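Local structure of borrelidin polyketide synthase, type I (6OBT) at residues Q78-A90 against V102-G114. The protein probably catalyses the dehydration of a beta-hydroxyacyl intermediate to an alpha,beta-unsaturated one as the dehydratase domain of the borrelidin polyketide synthase. Sequence-based numbering, arbitrary orientation.
Sequences QVLLPGVVWVELA and VDELTLQSPLVLG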
loop_
_atom_site.group_PDB
_atom_site.type_symbol
_atom_site.label_atom_id
_atom_site.label_comp_id
_atom_site.label_asym_id
_atom_site.label_seq_id
_atom_site.Cartn_x
_atom_site.Cartn_y
_atom_site.Cartn_z
ATOM N N GLN A 78 -28.391 5.342 12.241
ATOM C CA GLN A 78 -27.187 5.355 11.423
ATOM C C GLN A 78 -26.492 4.004 11.492
ATOM O O GLN A 78 -26.345 3.426 12.576
ATOM C CB GLN A 78 -26.229 6.452 11.881
ATOM C CG GLN A 78 -26.709 7.872 11.608
ATOM C CD GLN A 78 -25.593 8.891 11.774
ATOM O OE1 GLN A 78 -25.238 9.609 10.832
ATOM N NE2 GLN A 78 -25.025 8.951 12.976
ATOM N N VAL A 79 -26.064 3.499 10.339
ATOM C CA VAL A 79 -25.197 2.322 10.320
ATOM C C VAL A 79 -23.778 2.770 10.668
ATOM O O VAL A 79 -23.105 3.418 9.861
ATOM C CB VAL A 79 -25.233 1.604 8.965
ATOM C CG1 VAL A 79 -24.303 0.381 8.981
ATOM C CG2 VAL A 79 -26.651 1.198 8.612
ATOM N N LEU A 80 -23.314 2.417 11.869
ATOM C CA LEU A 80 -21.961 2.708 12.307
ATOM C C LEU A 80 -21.163 1.418 12.320
ATOM O O LEU A 80 -21.674 0.371 12.737
ATOM C CB LEU A 80 -21.915 3.306 13.718
ATOM C CG LEU A 80 -22.574 4.623 14.099
ATOM C CD1 LEU A 80 -21.842 5.247 15.299
ATOM C CD2 LEU A 80 -22.661 5.573 12.947
ATOM N N LEU A 81 -19.920 1.499 11.861
ATOM C CA LEU A 81 -18.978 0.421 12.108
ATOM C C LEU A 81 -18.797 0.270 13.616
ATOM O O LEU A 81 -18.602 1.271 14.319
ATOM C CB LEU A 81 -17.642 0.725 11.418
ATOM C CG LEU A 81 -16.730 -0.504 11.314
ATOM C CD1 LEU A 81 -17.312 -1.506 10.319
ATOM C CD2 LEU A 81 -15.314 -0.082 10.886
ATOM N N PRO A 82 -18.922 -0.930 14.166
ATOM C CA PRO A 82 -18.746 -1.058 15.614
ATOM C C PRO A 82 -17.303 -0.733 15.989
ATOM O O PRO A 82 -16.362 -1.089 15.279
ATOM C CB PRO A 82 -19.131 -2.516 15.909
ATOM C CG PRO A 82 -19.188 -3.211 14.602
ATOM C CD PRO A 82 -19.297 -2.189 13.505
ATOM N N GLY A 83 -17.144 0.028 17.073
ATOM C CA GLY A 83 -15.813 0.370 17.552
ATOM C C GLY A 83 -14.920 -0.833 17.782
ATOM O O GLY A 83 -13.700 -0.756 17.588
ATOM N N VAL A 84 -15.500 -1.968 18.172
ATOM C CA VAL A 84 -14.667 -3.151 18.386
ATOM C C VAL A 84 -14.065 -3.654 17.078
ATOM O O VAL A 84 -13.107 -4.427 17.110
ATOM C CB VAL A 84 -15.436 -4.291 19.079
ATOM C CG1 VAL A 84 -15.792 -3.913 20.535
ATOM C CG2 VAL A 84 -16.669 -4.669 18.286
ATOM N N VAL A 85 -14.578 -3.229 15.914
ATOM C CA VAL A 85 -13.902 -3.611 14.673
ATOM C C VAL A 85 -12.472 -3.076 14.669
ATOM O O VAL A 85 -11.538 -3.756 14.223
ATOM C CB VAL A 85 -14.683 -3.118 13.432
ATOM C CG1 VAL A 85 -13.779 -3.166 12.198
ATOM C CG2 VAL A 85 -15.918 -3.979 13.207
ATOM N N TRP A 86 -12.273 -1.855 15.177
ATOM C CA TRP A 86 -10.923 -1.303 15.157
ATOM C C TRP A 86 -10.015 -2.038 16.131
ATOM O O TRP A 86 -8.809 -2.128 15.896
ATOM C CB TRP A 86 -10.948 0.187 15.477
ATOM C CG TRP A 86 -11.838 1.013 14.525
ATOM C CD1 TRP A 86 -12.929 1.745 14.863
ATOM C CD2 TRP A 86 -11.676 1.162 13.105
ATOM N NE1 TRP A 86 -13.468 2.342 13.740
ATOM C CE2 TRP A 86 -12.714 1.998 12.651
ATOM C CE3 TRP A 86 -10.756 0.658 12.174
ATOM C CZ2 TRP A 86 -12.853 2.362 11.300
ATOM C CZ3 TRP A 86 -10.892 1.012 10.841
ATOM C CH2 TRP A 86 -11.937 1.853 10.416
ATOM N N VAL A 87 -10.567 -2.588 17.217
ATOM C CA VAL A 87 -9.730 -3.382 18.116
ATOM C C VAL A 87 -9.360 -4.708 17.462
ATOM O O VAL A 87 -8.211 -5.164 17.550
ATOM C CB VAL A 87 -10.426 -3.603 19.474
ATOM C CG1 VAL A 87 -9.459 -4.339 20.439
ATOM C CG2 VAL A 87 -10.864 -2.283 20.060
ATOM N N GLU A 88 -10.345 -5.369 16.844
ATOM C CA GLU A 88 -10.100 -6.592 16.089
ATOM C C GLU A 88 -9.002 -6.401 15.042
ATOM O O GLU A 88 -8.097 -7.249 14.903
ATOM C CB GLU A 88 -11.426 -7.041 15.453
ATOM C CG GLU A 88 -11.310 -7.819 14.128
ATOM C CD GLU A 88 -11.002 -9.280 14.368
ATOM O OE1 GLU A 88 -11.013 -10.082 13.413
ATOM O OE2 GLU A 88 -10.744 -9.623 15.537
ATOM N N LEU A 89 -9.058 -5.292 14.286
ATOM C CA LEU A 89 -8.018 -5.032 13.289
ATOM C C LEU A 89 -6.664 -4.798 13.946
ATOM O O LEU A 89 -5.639 -5.240 13.429
ATOM C CB LEU A 89 -8.405 -3.828 12.415
ATOM C CG LEU A 89 -9.615 -4.069 11.517
ATOM C CD1 LEU A 89 -10.015 -2.795 10.743
ATOM C CD2 LEU A 89 -9.365 -5.224 10.577
ATOM N N ALA A 90 -6.632 -4.083 15.075
ATOM C CA ALA A 90 -5.366 -3.893 15.770
ATOM C C ALA A 90 -4.795 -5.225 16.248
ATOM O O ALA A 90 -3.585 -5.465 16.127
ATOM C CB ALA A 90 -5.550 -2.934 16.947
ATOM N N VAL A 102 -2.669 -5.269 22.396
ATOM C CA VAL A 102 -3.101 -3.893 22.153
ATOM C C VAL A 102 -2.964 -3.208 23.509
ATOM O O VAL A 102 -3.844 -3.288 24.369
ATOM C CB VAL A 102 -4.518 -3.821 21.580
ATOM C CG1 VAL A 102 -4.929 -2.378 21.345
ATOM C CG2 VAL A 102 -4.604 -4.600 20.257
ATOM N N ASP A 103 -1.792 -2.604 23.735
ATOM C CA ASP A 103 -1.553 -1.869 24.974
ATOM C C ASP A 103 -2.606 -0.794 25.181
ATOM O O ASP A 103 -3.042 -0.538 26.313
ATOM C CB ASP A 103 -0.163 -1.227 24.950
ATOM C CG ASP A 103 0.961 -2.224 25.194
ATOM O OD1 ASP A 103 2.132 -1.788 25.248
ATOM O OD2 ASP A 103 0.679 -3.438 25.319
ATOM N N GLU A 104 -3.031 -0.156 24.091
ATOM C CA GLU A 104 -3.853 1.041 24.170
ATOM C C GLU A 104 -4.505 1.265 22.814
ATOM O O GLU A 104 -3.812 1.244 21.790
ATOM C CB GLU A 104 -2.974 2.236 24.558
ATOM C CG GLU A 104 -3.591 3.233 25.491
ATOM C CD GLU A 104 -2.921 4.589 25.378
ATOM O OE1 GLU A 104 -3.641 5.605 25.254
ATOM O OE2 GLU A 104 -1.670 4.631 25.406
ATOM N N LEU A 105 -5.824 1.475 22.800
ATOM C CA LEU A 105 -6.501 1.940 21.588
ATOM C C LEU A 105 -7.612 2.903 21.985
ATOM O O LEU A 105 -8.438 2.591 22.850
ATOM C CB LEU A 105 -7.073 0.787 20.754
ATOM C CG LEU A 105 -7.368 1.209 19.308
ATOM C CD1 LEU A 105 -6.070 1.463 18.539
ATOM C CD2 LEU A 105 -8.229 0.197 18.582
ATOM N N THR A 106 -7.625 4.075 21.365
ATOM C CA THR A 106 -8.585 5.120 21.688
ATOM C C THR A 106 -9.364 5.445 20.427
ATOM O O THR A 106 -8.757 5.746 19.389
ATOM C CB THR A 106 -7.883 6.372 22.212
ATOM O OG1 THR A 106 -6.862 5.987 23.146
ATOM C CG2 THR A 106 -8.889 7.279 22.907
ATOM N N LEU A 107 -10.688 5.350 20.499
ATOM C CA LEU A 107 -11.494 5.622 19.315
ATOM C C LEU A 107 -11.722 7.121 19.164
ATOM O O LEU A 107 -11.741 7.871 20.145
ATOM C CB LEU A 107 -12.825 4.870 19.384
ATOM C CG LEU A 107 -12.655 3.357 19.578
ATOM C CD1 LEU A 107 -13.971 2.613 19.536
ATOM C CD2 LEU A 107 -11.693 2.774 18.537
ATOM N N GLN A 108 -11.868 7.564 17.910
ATOM C CA GLN A 108 -12.071 8.980 17.626
ATOM C C GLN A 108 -13.369 9.097 16.842
ATOM O O GLN A 108 -14.424 8.718 17.357
ATOM C CB GLN A 108 -10.856 9.573 16.929
ATOM C CG GLN A 108 -9.567 9.465 17.726
ATOM C CD GLN A 108 -8.399 10.133 17.017
ATOM O OE1 GLN A 108 -8.576 10.775 15.981
ATOM N NE2 GLN A 108 -7.202 9.981 17.570
ATOM N N SER A 109 -13.326 9.568 15.606
ATOM C CA SER A 109 -14.535 9.770 14.823
ATOM C C SER A 109 -15.162 8.424 14.474
ATOM O O SER A 109 -14.443 7.478 14.136
ATOM C CB SER A 109 -14.205 10.525 13.533
ATOM O OG SER A 109 -13.407 11.663 13.805
ATOM N N PRO A 110 -16.483 8.313 14.507
ATOM C CA PRO A 110 -17.126 7.072 14.072
ATOM C C PRO A 110 -17.147 6.980 12.552
ATOM O O PRO A 110 -16.955 7.965 11.831
ATOM C CB PRO A 110 -18.542 7.193 14.646
ATOM C CG PRO A 110 -18.800 8.678 14.627
ATOM C CD PRO A 110 -17.466 9.353 14.871
ATOM N N LEU A 111 -17.363 5.763 12.060
ATOM C CA LEU A 111 -17.474 5.528 10.619
ATOM C C LEU A 111 -18.920 5.171 10.284
ATOM O O LEU A 111 -19.408 4.108 10.674
ATOM C CB LEU A 111 -16.520 4.426 10.169
ATOM C CG LEU A 111 -16.573 4.207 8.656
ATOM C CD1 LEU A 111 -16.175 5.494 7.954
ATOM C CD2 LEU A 111 -15.662 3.068 8.245
ATOM N N VAL A 112 -19.597 6.042 9.540
ATOM C CA VAL A 112 -20.988 5.824 9.144
ATOM C C VAL A 112 -21.008 5.262 7.731
ATOM O O VAL A 112 -20.467 5.872 6.800
ATOM C CB VAL A 112 -21.818 7.114 9.221
ATOM C CG1 VAL A 112 -23.298 6.824 8.959
ATOM C CG2 VAL A 112 -21.630 7.802 10.561
ATOM N N LEU A 113 -21.653 4.114 7.555
ATOM C CA LEU A 113 -21.759 3.475 6.252
ATOM C C LEU A 113 -23.122 3.793 5.652
ATOM O O LEU A 113 -24.157 3.387 6.191
ATOM C CB LEU A 113 -21.548 1.966 6.355
ATOM C CG LEU A 113 -20.134 1.541 6.763
ATOM C CD1 LEU A 113 -20.074 0.061 7.115
ATOM C CD2 LEU A 113 -19.144 1.881 5.662
ATOM N N GLY A 114 -23.121 4.534 4.547
ATOM C CA GLY A 114 -24.347 4.725 3.808
ATOM C C GLY A 114 -24.724 3.474 3.044
ATOM O O GLY A 114 -23.924 2.547 2.899
HETATM O O HOH W 1 -26.404 4.889 7.949
#
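Trp-86 and Leu-107 meet where the double hot-dog fold of this dehydratase packs one of its helices, here residues 83-90, against strand 102-107. Helix and strand run roughly antiparallel, at 149°, and the strand turns Leu-105 and Leu-107 up into the helix. Leu-107 forks: CD1 sits 3.5 Å from CA of Gly-83, while CD2 approaches Trp-86 at CD1 and CB. The indole also takes Leu-81 CD2 over one face, 3.4 Å above the plane and shifted toward the rim. Leu-111 CD2 comes in obliquely near CZ2, and His-150 lies nearly parallel to the indole. At the next residue of the helix, Val-87, Leu-105 slides past in the opposite direction, its CD2 lodged 3.6 Å from Trp-86 O. Ala-90 CB closes the row against Val-102 CG2. Before the helix the two segments run antiparallel through a single bridge, Leu-80 with Val-112. Leu-113 N donates to Val-79 O at 2.8 Å and Leu-81 N to Leu-111 O at 2.9 Å. Beside the bridge Leu-80, its CG turned to the side of its backbone N (chi1 -61°), splits its methyls: CD1 lies alongside Pro-110 CB, and CD2 presses on Val-112 CG2 at 3.4 Å, tighter than usual for two carbons. A water links Val-79 N, from which it accepts, to Leu-113 O, to which it donates.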